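Local coordinates for protein 2-methyl-3-hydroxypyridine-5-carboxylic acid oxygenase (Mesorhizobium loti, PDB 3ALJ) that probably uses a bound FAD and molecular oxygen to hydroxylate and open the pyridine ring of 2-methyl-3-hydroxypyridine-5-carboxylic acid, at residues L297-G302 against D337-L342; I53-N58 against C303-A308; G344-N349 against M357-A362; E329-P334 against A366-L371. All coordinates share one frame; numbering follows the deposited sequence.

Interaction 1: L297-G302 against D337-L342; sequences LAQGAG and DRCQAL. With FAD (flavin-adenine dinucleotide), chain B.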
# COMPACT_ATOMS: atom_id res chain seq x y z
N LEU A 297 5.33 -2.75 -8.55
CA LEU A 297 4.01 -2.85 -9.16
C LEU A 297 2.92 -2.15 -8.43
O LEU A 297 1.74 -2.22 -8.84
CB LEU A 297 3.63 -4.33 -9.43
CG LEU A 297 4.53 -5.09 -10.38
CD1 LEU A 297 3.99 -6.61 -10.34
CD2 LEU A 297 4.47 -4.39 -11.77
N ALA A 298 3.30 -1.42 -7.34
CA ALA A 298 2.33 -0.61 -6.56
C ALA A 298 1.11 -1.45 -6.21
O ALA A 298 -0.04 -1.08 -6.41
CB ALA A 298 1.93 0.69 -7.36
N GLN A 299 1.40 -2.59 -5.57
CA GLN A 299 0.42 -3.55 -5.10
C GLN A 299 0.46 -3.94 -3.64
O GLN A 299 -0.25 -4.87 -3.17
CB GLN A 299 0.46 -4.84 -5.98
CG GLN A 299 -0.28 -4.59 -7.35
CD GLN A 299 -1.79 -4.44 -7.17
OE1 GLN A 299 -2.36 -4.87 -6.17
NE2 GLN A 299 -2.46 -3.79 -8.12
N GLY A 300 1.39 -3.38 -2.86
CA GLY A 300 1.44 -3.82 -1.49
C GLY A 300 0.11 -3.61 -0.74
O GLY A 300 -0.37 -4.52 -0.01
N ALA A 301 -0.37 -2.36 -0.76
CA ALA A 301 -1.65 -2.07 -0.17
C ALA A 301 -2.80 -2.68 -0.96
O ALA A 301 -3.78 -3.13 -0.35
CB ALA A 301 -1.92 -0.55 -0.02
N GLY A 302 -2.67 -2.82 -2.29
CA GLY A 302 -3.78 -3.47 -3.06
C GLY A 302 -3.94 -4.91 -2.61
O GLY A 302 -5.09 -5.32 -2.39
N ASP A 337 1.46 -14.26 -3.75
CA ASP A 337 2.77 -14.77 -3.85
C ASP A 337 3.36 -14.45 -5.23
O ASP A 337 4.51 -14.08 -5.36
CB ASP A 337 2.71 -16.31 -3.73
CG ASP A 337 2.63 -16.80 -2.35
OD1 ASP A 337 2.82 -16.07 -1.38
OD2 ASP A 337 2.30 -18.01 -2.23
N ARG A 338 2.51 -14.55 -6.27
CA ARG A 338 2.98 -14.25 -7.65
C ARG A 338 3.31 -12.79 -7.82
O ARG A 338 4.31 -12.41 -8.40
CB ARG A 338 1.91 -14.61 -8.73
CG ARG A 338 1.91 -16.13 -8.95
CD ARG A 338 1.01 -16.58 -10.19
NE ARG A 338 -0.38 -16.15 -10.05
CZ ARG A 338 -1.38 -16.86 -9.48
NH1 ARG A 338 -1.09 -18.10 -9.01
NH2 ARG A 338 -2.60 -16.38 -9.40
N CYS A 339 2.43 -11.94 -7.24
CA CYS A 339 2.67 -10.50 -7.36
C CYS A 339 3.94 -10.00 -6.59
O CYS A 339 4.74 -9.26 -7.10
CB CYS A 339 1.40 -9.75 -6.90
SG CYS A 339 1.53 -7.95 -7.01
N GLN A 340 4.12 -10.60 -5.40
CA GLN A 340 5.33 -10.31 -4.63
C GLN A 340 6.60 -10.71 -5.39
O GLN A 340 7.57 -9.99 -5.46
CB GLN A 340 5.20 -11.00 -3.25
CG GLN A 340 6.45 -10.90 -2.46
CD GLN A 340 6.31 -11.66 -1.15
OE1 GLN A 340 6.04 -12.86 -1.15
NE2 GLN A 340 6.42 -10.95 0.00
N ALA A 341 6.50 -11.92 -5.98
CA ALA A 341 7.70 -12.36 -6.71
C ALA A 341 8.01 -11.50 -7.98
O ALA A 341 9.16 -11.12 -8.15
CB ALA A 341 7.52 -13.87 -7.14
N LEU A 342 6.93 -11.18 -8.71
CA LEU A 342 7.12 -10.42 -9.92
C LEU A 342 7.58 -9.00 -9.59
O LEU A 342 8.44 -8.43 -10.24
CB LEU A 342 5.84 -10.47 -10.79
CG LEU A 342 6.06 -9.73 -12.14
CD1 LEU A 342 7.17 -10.46 -12.95
CD2 LEU A 342 4.73 -9.86 -12.91
PA FAD B . 0.71 -0.62 7.68
O1A FAD B . 0.22 0.35 6.65
O2A FAD B . 2.08 -0.62 8.04
O5B FAD B . -0.19 -0.37 8.97
C5B FAD B . 0.04 -1.13 10.21
C4B FAD B . -0.59 -0.23 11.25
O4B FAD B . -0.44 -1.04 12.46
C3B FAD B . 0.13 1.04 11.53
O3B FAD B . -0.79 2.14 11.66
C2B FAD B . 0.94 0.71 12.83
O2B FAD B . 1.18 1.87 13.66
C1B FAD B . 0.03 -0.19 13.59
N9A FAD B . 0.70 -1.16 14.40
C8A FAD B . 1.94 -1.74 14.25
N7A FAD B . 2.16 -2.67 15.19
C5A FAD B . 1.03 -2.68 15.99
C6A FAD B . 0.64 -3.50 17.05
N6A FAD B . 1.50 -4.45 17.55
N1A FAD B . -0.56 -3.26 17.57
C2A FAD B . -1.39 -2.31 17.12
N3A FAD B . -1.09 -1.51 16.06
C4A FAD B . 0.12 -1.75 15.50
N1 FAD B . 1.16 -0.09 -1.97
C2 FAD B . 0.25 0.18 -2.89
O2 FAD B . -0.82 -0.43 -3.00
N3 FAD B . 0.50 1.20 -3.82
C4 FAD B . 1.66 1.97 -3.77
O4 FAD B . 1.76 3.00 -4.54
C4X FAD B . 2.59 1.64 -2.80
N5 FAD B . 3.86 2.33 -2.77
C5X FAD B . 4.81 1.94 -1.85
C6 FAD B . 6.09 2.52 -1.86
C7 FAD B . 7.02 2.19 -0.91
C7M FAD B . 8.42 2.86 -0.95
C8 FAD B . 6.73 1.23 0.05
C8M FAD B . 7.76 0.80 1.12
C9 FAD B . 5.45 0.65 0.07
C9A FAD B . 4.49 0.97 -0.91
N10 FAD B . 3.17 0.34 -0.94
C10 FAD B . 2.28 0.66 -1.90
C1' FAD B . 2.85 -0.76 0.09
C2' FAD B . 2.01 -0.16 1.21
O2' FAD B . 2.71 0.96 1.79
C3' FAD B . 1.85 -1.20 2.34
O3' FAD B . 1.77 -2.53 1.70
C4' FAD B . 0.61 -1.06 3.13
O4' FAD B . 0.69 0.23 3.80
C5' FAD B . 0.51 -2.10 4.19
O5' FAD B . -0.69 -1.88 4.92
P FAD B . -0.84 -2.65 6.29
O1P FAD B . -2.13 -2.20 6.85
O2P FAD B . -0.59 -4.12 6.15
O3P FAD B . 0.39 -2.12 7.20

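Interaction 2: I53-N58 against C303-A308; sequences IYLWHN and CAMVNA. With FAD (flavin-adenine dinucleotide), chain B; BME (beta-mercaptoethanol), chain D.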
# COMPACT_ATOMS: atom_id res chain seq x y z
N ILE A 53 0.10 7.32 -2.79
CA ILE A 53 -0.09 5.92 -3.03
C ILE A 53 -0.87 5.77 -4.31
O ILE A 53 -1.71 6.59 -4.62
CB ILE A 53 -0.79 5.22 -1.82
CG1 ILE A 53 -0.72 3.67 -1.96
CG2 ILE A 53 -2.25 5.69 -1.60
CD1 ILE A 53 -1.22 3.03 -0.63
N TYR A 54 -0.51 4.73 -5.06
CA TYR A 54 -1.32 4.27 -6.22
C TYR A 54 -2.27 3.15 -5.85
O TYR A 54 -1.84 2.17 -5.16
CB TYR A 54 -0.42 3.72 -7.33
CG TYR A 54 0.38 4.74 -8.10
CD1 TYR A 54 1.22 5.70 -7.50
CD2 TYR A 54 0.34 4.71 -9.48
CE1 TYR A 54 1.91 6.62 -8.24
CE2 TYR A 54 1.10 5.57 -10.29
CZ TYR A 54 1.87 6.56 -9.65
OH TYR A 54 2.58 7.46 -10.38
N LEU A 55 -3.52 3.16 -6.31
CA LEU A 55 -4.41 2.02 -6.26
C LEU A 55 -4.80 1.68 -7.67
O LEU A 55 -4.72 2.54 -8.55
CB LEU A 55 -5.69 2.27 -5.42
CG LEU A 55 -5.42 2.53 -3.88
CD1 LEU A 55 -6.80 2.62 -3.27
CD2 LEU A 55 -4.60 1.33 -3.30
N TRP A 56 -5.21 0.45 -7.86
CA TRP A 56 -5.67 -0.03 -9.17
C TRP A 56 -7.06 -0.59 -9.02
O TRP A 56 -7.62 -0.66 -7.92
CB TRP A 56 -4.74 -1.11 -9.70
CG TRP A 56 -3.27 -0.69 -9.71
CD1 TRP A 56 -2.44 -0.58 -8.61
CD2 TRP A 56 -2.47 -0.29 -10.84
NE1 TRP A 56 -1.17 -0.13 -8.98
CE2 TRP A 56 -1.17 0.05 -10.35
CE3 TRP A 56 -2.72 -0.25 -12.23
CZ2 TRP A 56 -0.14 0.45 -11.21
CZ3 TRP A 56 -1.70 0.16 -13.07
CH2 TRP A 56 -0.43 0.48 -12.61
N HIS A 57 -7.64 -1.08 -10.11
CA HIS A 57 -8.91 -1.68 -10.10
C HIS A 57 -9.17 -2.62 -8.93
O HIS A 57 -10.23 -2.52 -8.32
CB HIS A 57 -9.03 -2.50 -11.46
CG HIS A 57 -10.11 -3.54 -11.51
ND1 HIS A 57 -9.80 -4.88 -11.34
CD2 HIS A 57 -11.46 -3.47 -11.66
CE1 HIS A 57 -10.93 -5.59 -11.43
NE2 HIS A 57 -11.96 -4.76 -11.62
N ASN A 58 -8.23 -3.52 -8.64
CA ASN A 58 -8.50 -4.45 -7.52
C ASN A 58 -8.74 -3.70 -6.15
O ASN A 58 -9.70 -4.02 -5.45
CB ASN A 58 -7.32 -5.44 -7.37
CG ASN A 58 -5.95 -4.78 -7.04
OD1 ASN A 58 -5.59 -3.70 -7.58
ND2 ASN A 58 -5.15 -5.49 -6.23
N CYS A 303 -2.82 -5.63 -2.50
CA CYS A 303 -2.92 -7.02 -2.01
C CYS A 303 -3.34 -7.04 -0.53
O CYS A 303 -4.20 -7.87 -0.17
CB CYS A 303 -1.56 -7.71 -2.14
SG CYS A 303 -1.18 -8.11 -3.88
N ALA A 304 -2.91 -6.10 0.30
CA ALA A 304 -3.34 -6.09 1.68
C ALA A 304 -4.86 -5.91 1.75
O ALA A 304 -5.52 -6.61 2.54
CB ALA A 304 -2.69 -4.93 2.47
N MET A 305 -5.40 -5.00 0.95
CA MET A 305 -6.83 -4.71 0.97
C MET A 305 -7.62 -5.86 0.36
O MET A 305 -8.68 -6.23 0.93
CB MET A 305 -7.05 -3.39 0.23
CG MET A 305 -6.52 -2.23 1.08
SD MET A 305 -6.67 -0.62 0.15
CE MET A 305 -8.48 -0.38 0.26
N VAL A 306 -7.21 -6.37 -0.78
CA VAL A 306 -7.89 -7.61 -1.38
C VAL A 306 -7.89 -8.72 -0.35
O VAL A 306 -8.91 -9.37 -0.18
CB VAL A 306 -7.21 -8.03 -2.67
CG1 VAL A 306 -7.64 -9.44 -3.11
CG2 VAL A 306 -7.65 -7.02 -3.80
N ASN A 307 -6.76 -8.98 0.30
CA ASN A 307 -6.72 -10.11 1.29
C ASN A 307 -7.56 -9.86 2.49
O ASN A 307 -8.27 -10.79 2.90
CB ASN A 307 -5.26 -10.41 1.61
CG ASN A 307 -4.45 -10.89 0.43
OD1 ASN A 307 -3.16 -10.81 0.43
ND2 ASN A 307 -5.09 -11.35 -0.53
N ALA A 308 -7.62 -8.62 2.97
CA ALA A 308 -8.46 -8.36 4.11
C ALA A 308 -9.93 -8.50 3.74
O ALA A 308 -10.78 -9.06 4.49
CB ALA A 308 -8.16 -6.98 4.64
PA FAD B . 0.71 -0.62 7.68
O1A FAD B . 0.22 0.35 6.65
O2A FAD B . 2.08 -0.62 8.04
O5B FAD B . -0.19 -0.37 8.97
C5B FAD B . 0.04 -1.13 10.21
C4B FAD B . -0.59 -0.23 11.25
O4B FAD B . -0.44 -1.04 12.46
C3B FAD B . 0.13 1.04 11.53
O3B FAD B . -0.79 2.14 11.66
C2B FAD B . 0.94 0.71 12.83
O2B FAD B . 1.18 1.87 13.66
C1B FAD B . 0.03 -0.19 13.59
N9A FAD B . 0.70 -1.16 14.40
C8A FAD B . 1.94 -1.74 14.25
N7A FAD B . 2.16 -2.67 15.19
C5A FAD B . 1.03 -2.68 15.99
C6A FAD B . 0.64 -3.50 17.05
N6A FAD B . 1.50 -4.45 17.55
N1A FAD B . -0.56 -3.26 17.57
C2A FAD B . -1.39 -2.31 17.12
N3A FAD B . -1.09 -1.51 16.06
C4A FAD B . 0.12 -1.75 15.50
N1 FAD B . 1.16 -0.09 -1.97
C2 FAD B . 0.25 0.18 -2.89
O2 FAD B . -0.82 -0.43 -3.00
N3 FAD B . 0.50 1.20 -3.82
C4 FAD B . 1.66 1.97 -3.77
O4 FAD B . 1.76 3.00 -4.54
C4X FAD B . 2.59 1.64 -2.80
N5 FAD B . 3.86 2.33 -2.77
C5X FAD B . 4.81 1.94 -1.85
C6 FAD B . 6.09 2.52 -1.86
C7 FAD B . 7.02 2.19 -0.91
C7M FAD B . 8.42 2.86 -0.95
C8 FAD B . 6.73 1.23 0.05
C8M FAD B . 7.76 0.80 1.12
C9 FAD B . 5.45 0.65 0.07
C9A FAD B . 4.49 0.97 -0.91
N10 FAD B . 3.17 0.34 -0.94
C10 FAD B . 2.28 0.66 -1.90
C1' FAD B . 2.85 -0.76 0.09
C2' FAD B . 2.01 -0.16 1.21
O2' FAD B . 2.71 0.96 1.79
C3' FAD B . 1.85 -1.20 2.34
O3' FAD B . 1.77 -2.53 1.70
C4' FAD B . 0.61 -1.06 3.13
O4' FAD B . 0.69 0.23 3.80
C5' FAD B . 0.51 -2.10 4.19
O5' FAD B . -0.69 -1.88 4.92
P FAD B . -0.84 -2.65 6.29
O1P FAD B . -2.13 -2.20 6.85
O2P FAD B . -0.59 -4.12 6.15
O3P FAD B . 0.39 -2.12 7.20
C1 BME D . -4.71 -9.12 -6.01
C2 BME D . -3.76 -8.20 -5.15
O1 BME D . -5.81 -8.32 -6.45
S2 BME D . -2.52 -9.38 -4.40

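Interaction 3: G344-N349 against M357-A362; sequences GDYAAN and MFTPAA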
# COMPACT_ATOMS: atom_id res chain seq x y z
N GLY A 344 9.28 -8.10 -6.98
CA GLY A 344 10.69 -8.22 -6.64
C GLY A 344 11.64 -8.37 -7.83
O GLY A 344 12.74 -7.82 -7.84
N ASP A 345 11.17 -9.16 -8.80
CA ASP A 345 11.98 -9.32 -10.02
C ASP A 345 12.08 -8.00 -10.78
O ASP A 345 13.16 -7.55 -11.12
CB ASP A 345 11.28 -10.36 -10.84
CG ASP A 345 11.95 -10.64 -12.17
OD1 ASP A 345 12.00 -9.78 -13.10
OD2 ASP A 345 12.42 -11.74 -12.32
N TYR A 346 10.96 -7.30 -10.93
CA TYR A 346 11.08 -5.98 -11.59
C TYR A 346 11.94 -5.03 -10.84
O TYR A 346 12.72 -4.33 -11.45
CB TYR A 346 9.65 -5.34 -11.63
CG TYR A 346 8.85 -5.73 -12.88
CD1 TYR A 346 9.03 -6.93 -13.62
CD2 TYR A 346 7.94 -4.85 -13.39
CE1 TYR A 346 8.22 -7.24 -14.78
CE2 TYR A 346 7.22 -5.12 -14.50
CZ TYR A 346 7.34 -6.26 -15.20
OH TYR A 346 6.63 -6.55 -16.37
N ALA A 347 11.83 -5.03 -9.50
CA ALA A 347 12.67 -4.05 -8.77
C ALA A 347 14.16 -4.40 -8.95
O ALA A 347 14.95 -3.53 -9.25
CB ALA A 347 12.28 -4.17 -7.31
N ALA A 348 14.49 -5.70 -8.80
CA ALA A 348 15.92 -6.06 -8.92
C ALA A 348 16.49 -5.84 -10.28
O ALA A 348 17.68 -5.44 -10.39
CB ALA A 348 16.06 -7.53 -8.54
N ASN A 349 15.70 -6.03 -11.29
CA ASN A 349 16.16 -5.92 -12.71
C ASN A 349 15.94 -4.48 -13.21
O ASN A 349 16.32 -4.23 -14.35
CB ASN A 349 15.43 -6.91 -13.59
CG ASN A 349 15.91 -8.38 -13.38
OD1 ASN A 349 17.14 -8.60 -13.40
ND2 ASN A 349 14.97 -9.30 -13.18
N MET A 357 6.29 -2.10 -19.62
CA MET A 357 6.36 -3.29 -18.74
C MET A 357 5.16 -3.62 -17.89
O MET A 357 5.14 -4.60 -17.19
CB MET A 357 7.68 -3.30 -17.89
CG MET A 357 8.97 -3.25 -18.69
SD MET A 357 9.15 -4.73 -19.68
CE MET A 357 9.53 -5.84 -18.37
N PHE A 358 4.09 -2.83 -18.10
CA PHE A 358 2.85 -3.25 -17.45
C PHE A 358 2.13 -4.19 -18.41
O PHE A 358 1.12 -3.85 -19.08
CB PHE A 358 1.98 -2.01 -17.13
CG PHE A 358 2.48 -1.30 -15.88
CD1 PHE A 358 2.22 -1.87 -14.62
CD2 PHE A 358 3.28 -0.14 -16.02
CE1 PHE A 358 2.78 -1.25 -13.45
CE2 PHE A 358 3.77 0.47 -14.81
CZ PHE A 358 3.54 -0.11 -13.61
N THR A 359 2.72 -5.38 -18.53
CA THR A 359 2.22 -6.43 -19.42
C THR A 359 1.03 -7.10 -18.76
O THR A 359 0.67 -6.83 -17.57
CB THR A 359 3.30 -7.55 -19.50
OG1 THR A 359 3.57 -8.01 -18.13
CG2 THR A 359 4.66 -7.05 -20.07
N PRO A 360 0.36 -8.01 -19.49
CA PRO A 360 -0.66 -8.72 -18.84
C PRO A 360 -0.34 -9.43 -17.57
O PRO A 360 -1.06 -9.38 -16.58
CB PRO A 360 -1.17 -9.70 -19.96
CG PRO A 360 -0.96 -8.88 -21.21
CD PRO A 360 0.40 -8.20 -20.95
N ALA A 361 0.87 -10.02 -17.54
CA ALA A 361 1.28 -10.63 -16.32
C ALA A 361 1.53 -9.69 -15.12
O ALA A 361 1.19 -10.00 -14.00
CB ALA A 361 2.53 -11.55 -16.66
N ALA A 362 2.15 -8.55 -15.45
CA ALA A 362 2.44 -7.58 -14.44
C ALA A 362 1.07 -7.09 -13.87
O ALA A 362 1.05 -6.80 -12.69
CB ALA A 362 3.19 -6.39 -15.01
O HOH W 1 6.01 -9.13 -17.61

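Interaction 4: E329-P334 against A366-L371; sequences ETRIRP and ARYDPL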
# COMPACT_ATOMS: atom_id res chain seq x y z
N GLU A 329 -6.67 -18.48 2.96
CA GLU A 329 -5.30 -18.51 2.45
C GLU A 329 -5.14 -19.32 1.17
O GLU A 329 -4.49 -18.93 0.19
CB GLU A 329 -4.27 -18.92 3.55
CG GLU A 329 -2.84 -18.90 3.09
CD GLU A 329 -1.83 -19.34 4.16
OE1 GLU A 329 -2.18 -19.49 5.31
OE2 GLU A 329 -0.71 -19.61 3.70
N THR A 330 -5.73 -20.52 1.22
CA THR A 330 -5.63 -21.38 0.04
C THR A 330 -6.17 -20.67 -1.23
O THR A 330 -5.60 -20.81 -2.32
CB THR A 330 -6.48 -22.69 0.31
OG1 THR A 330 -5.76 -23.38 1.33
CG2 THR A 330 -6.47 -23.61 -0.98
N ARG A 331 -7.30 -19.96 -1.09
CA ARG A 331 -7.96 -19.32 -2.25
C ARG A 331 -7.18 -18.12 -2.79
O ARG A 331 -7.02 -17.92 -3.95
CB ARG A 331 -9.35 -18.84 -1.78
CG ARG A 331 -10.15 -18.17 -2.89
CD ARG A 331 -11.54 -17.99 -2.46
NE ARG A 331 -11.78 -17.00 -1.40
CZ ARG A 331 -12.09 -15.70 -1.63
NH1 ARG A 331 -12.06 -15.25 -2.89
NH2 ARG A 331 -12.38 -14.81 -0.61
N ILE A 332 -6.70 -17.29 -1.82
CA ILE A 332 -6.24 -15.96 -2.24
C ILE A 332 -4.73 -15.82 -2.26
O ILE A 332 -4.16 -14.93 -2.95
CB ILE A 332 -6.92 -14.87 -1.24
CG1 ILE A 332 -7.16 -13.68 -2.02
CG2 ILE A 332 -6.08 -14.60 0.11
CD1 ILE A 332 -8.44 -13.89 -3.02
N ARG A 333 -3.97 -16.63 -1.49
CA ARG A 333 -2.55 -16.39 -1.37
C ARG A 333 -1.80 -16.47 -2.68
O ARG A 333 -0.88 -15.70 -2.89
CB ARG A 333 -1.90 -17.16 -0.23
CG ARG A 333 -0.43 -17.15 -0.27
CD ARG A 333 0.20 -17.99 0.84
NE ARG A 333 1.52 -17.68 0.78
CZ ARG A 333 2.38 -17.89 1.70
NH1 ARG A 333 1.99 -18.53 2.82
NH2 ARG A 333 3.62 -17.54 1.48
N PRO A 334 -2.15 -17.40 -3.59
CA PRO A 334 -1.33 -17.47 -4.79
C PRO A 334 -1.23 -16.18 -5.62
O PRO A 334 -0.16 -15.88 -6.18
CB PRO A 334 -1.95 -18.62 -5.61
CG PRO A 334 -2.53 -19.54 -4.52
CD PRO A 334 -3.13 -18.53 -3.53
N ALA A 366 -3.74 -6.41 -10.45
CA ALA A 366 -4.68 -5.22 -10.62
C ALA A 366 -5.97 -5.66 -11.33
O ALA A 366 -7.00 -5.07 -11.05
CB ALA A 366 -3.97 -4.18 -11.44
N ARG A 367 -5.87 -6.66 -12.22
CA ARG A 367 -7.05 -7.14 -12.94
C ARG A 367 -8.02 -7.87 -12.10
O ARG A 367 -9.21 -8.02 -12.48
CB ARG A 367 -6.61 -8.01 -14.13
CG ARG A 367 -5.96 -7.16 -15.24
CD ARG A 367 -5.46 -8.04 -16.38
NE ARG A 367 -6.65 -8.61 -16.96
CZ ARG A 367 -6.92 -9.89 -16.98
NH1 ARG A 367 -6.01 -10.82 -16.59
NH2 ARG A 367 -8.13 -10.21 -17.41
N TYR A 368 -7.58 -8.46 -10.94
CA TYR A 368 -8.46 -9.24 -10.12
C TYR A 368 -9.56 -8.39 -9.54
O TYR A 368 -9.33 -7.30 -8.96
CB TYR A 368 -7.62 -9.90 -8.98
CG TYR A 368 -8.49 -10.77 -8.09
CD1 TYR A 368 -9.16 -11.91 -8.66
CD2 TYR A 368 -8.75 -10.41 -6.77
CE1 TYR A 368 -9.99 -12.68 -7.85
CE2 TYR A 368 -9.53 -11.22 -5.96
CZ TYR A 368 -10.21 -12.34 -6.54
OH TYR A 368 -11.04 -13.13 -5.76
N ASP A 369 -10.84 -8.84 -9.67
CA ASP A 369 -11.96 -8.19 -8.99
C ASP A 369 -12.35 -9.02 -7.76
O ASP A 369 -12.94 -10.09 -7.90
CB ASP A 369 -13.17 -8.17 -9.93
CG ASP A 369 -14.36 -7.70 -9.20
OD1 ASP A 369 -14.28 -7.04 -8.16
OD2 ASP A 369 -15.47 -7.92 -9.69
N PRO A 370 -12.05 -8.56 -6.55
CA PRO A 370 -12.39 -9.31 -5.39
C PRO A 370 -13.89 -9.42 -5.17
O PRO A 370 -14.29 -10.35 -4.41
CB PRO A 370 -11.70 -8.47 -4.24
CG PRO A 370 -11.73 -7.08 -4.81
CD PRO A 370 -11.40 -7.28 -6.26
N LEU A 371 -14.76 -8.55 -5.72
CA LEU A 371 -16.22 -8.62 -5.40
C LEU A 371 -16.81 -9.82 -6.15
O LEU A 371 -17.55 -10.64 -5.55
CB LEU A 371 -16.85 -7.29 -5.82
CG LEU A 371 -16.22 -5.99 -5.25
CD1 LEU A 371 -17.21 -4.85 -5.50
CD2 LEU A 371 -16.05 -6.23 -3.75
O HOH W 2 -11.76 -12.22 -3.29
O HOH W 3 -11.08 -16.17 -5.39

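Interaction 1: L297-G302 against D337-L342
C339 is the first residue of the 337-342 turn of helix to touch the 297-302 loop. Its thiol reaches forward until SG stands 3.4 Å from CB of Q299, while CG of the same glutamine lies alongside at 3.8 Å. With SG trans to the backbone N (chi1 -179°), the thiol points at the methylenes of Q299. Q299 offers only its methylene groups here. Its chain folds back at chi2 (-70°) and carries the amide away from the thiol to N58, whose ND2 is hydrogen-bonded to OE1. The carbonyl O of C339 lies 4.3 Å from CD1 of L297, a loose touch.

Q299 is the N-cap of helix 300-314, and the start of that helix faces the flavin, as in related FAD-dependent aromatic hydroxylases. The amide of A301 gives an almost straight bond to FAD N1 (3.0 Å, 176°), and G302 N adds a weak one to O2. Amides and a helix start gathered at the N1-C2 end would be expected to favour negative charge there, which may help to stabilise reduced flavin. At G300 a beta carbon would collide with C1' of the ribityl chain.

One turn beyond C339, L342 closes the contact. Its CG meets CD1 of L297 at 4.2 Å, the two leucines crossing at a slant. L297 also touches Y346 and S343 of the same long helix, and F358 and A362 of the loop that follows it.

Interaction 2: I53-N58 against C303-A308
N58 at the start of helix 57-65 meets V306 of helix 300-314, with ND2 3.8 Å from the valine CG2. The same amide nitrogen donates to O1 of a beta-mercaptoethanol molecule at 2.9 Å. That molecule, probably acquired from the crystallisation liquor, is joined to C303 by a disulfide, SG to S2, and its O1 rests against CG2 of V306. The amide of N58 is swung over this site by a chi1 of 61°, which sets CG between the backbone N and the carbonyl carbon. Earlier in the chain, on strand 52-56, CD2 of L55 approaches SD of M305 at 4.5 Å, a loose apolar touch.

Strand 52-56 also grips the flavin. Y54 treats the pyrimidine ring much as it would a neighbouring strand: its N donates to FAD O4 (2.9 Å, 168°), and its O accepts from FAD N3 (2.9 Å). The two bonds hold the N3-C4 edge from slightly above the ring, on the side of I53, and form part of the FAD pocket of this FAD-binding domain. I53 lies above the ring plane, with CG1 3.3 Å from FAD N3 and CD1 reaching over C2. Were I53 an alanine, the pyrimidine ring would probably lose this cover and face a gap.

Behind these contacts, I53 and L55 are backbone-bonded to M104 and R102 of strand 101-105. The hydroxyl of Y54 is tied to T199 and S215 of the large mixed sheet, and V62 of helix 57-65 packs on both M305 and V306.

Interaction 3: G344-N349 against M357-A362
Y346 of helix 321-349 stands with its CA 9.0 Å from that of M357, where the returning loop makes an inverse gamma turn centred on F358. The tyrosine ring spans this distance. Its OH donates to O of M357 at 2.6 Å, in the carbonyl plane and on a lone pair, with a C=O...donor angle of 142°. The carbonyl sits at the ring edge, and T359 N makes a second, weak bond to it. M357 bends at chi2 and chi3, which brings CE back to 3.6 Å from the tyrosine OH. CB of A362 approaches the same oxygen at 3.7 Å.

A water donates to Y346 OH and lies 2.7 Å from OG1 of T359, which in turn accepts from A362 N (3.1 Å) in an ST motif. A phenylalanine in place of Y346 would probably cost the M357 carbonyl its short bond from the hydroxyl and leave the water less firmly held. The tyrosine hydroxyl is used in both senses, giving its proton to the loop backbone and accepting one from the water, and its rotation about CZ-OH is thereby set.

Interaction 4: E329-P334 against A366-L371
Y368 projects from the chain just after helix 364-367 and brings its hydroxyl up to I332 and R331 of the long helix 321-349. With CG trans to the backbone N (chi1 -179°), the ring extends straight toward that helix. The isoleucine and tyrosine side chains cross at about a right angle, with CD1 of I332 3.9 Å from OH of Y368 and 4.1 Å from its CE2. The isoleucine also packs against N307 and S310 of helix 300-314.

The contact sets the C-terminal part of the chain against helix 321-349, and Y368 also touches V306 of helix 300-314. Y368 and D369 form a short strand paired antiparallel with 374-375, and Y375 meets the Y368 ring. At the exit of the strand D369 makes an Asx turn, OD1 accepting from L371 N at 2.9 Å, while OD2 forms a salt bridge with R61 on helix 57-65.

R331 comes to the hydroxyl edge-on, its guanidinium plane turned 50° from the ring. At 3.7 Å, NH1 of R331 and OH of Y368 make no direct hydrogen bond; each of two waters bridges them. One lies 2.8 Å from NH1 of R331, in the guanidinium plane; the other lies 2.7 Å from OH of Y368, in the ring plane, and makes a weak bond to P370 O. NE of R331 forms a salt bridge with D314, and NH2 bonds to Q313.

Overall arrangement
Helix 321-349 runs through interactions 1, 3 and 4, and helix 300-314, which precedes it, through interactions 1 and 2. Interactions 1 and 2 have centres 9 Å apart, alternate along the chain, both touch FAD and are in direct contact; together they hold the pyrimidine end of the flavin from a helix start and a strand. Interaction 3 is nested within the loop closed by interaction 4, their centres 19 Å apart. These two fasten the C-terminal part of the chain to helix 321-349, and H57 bonding to the A366 carbonyl connects interaction 4 to the flavin-side strand and helix.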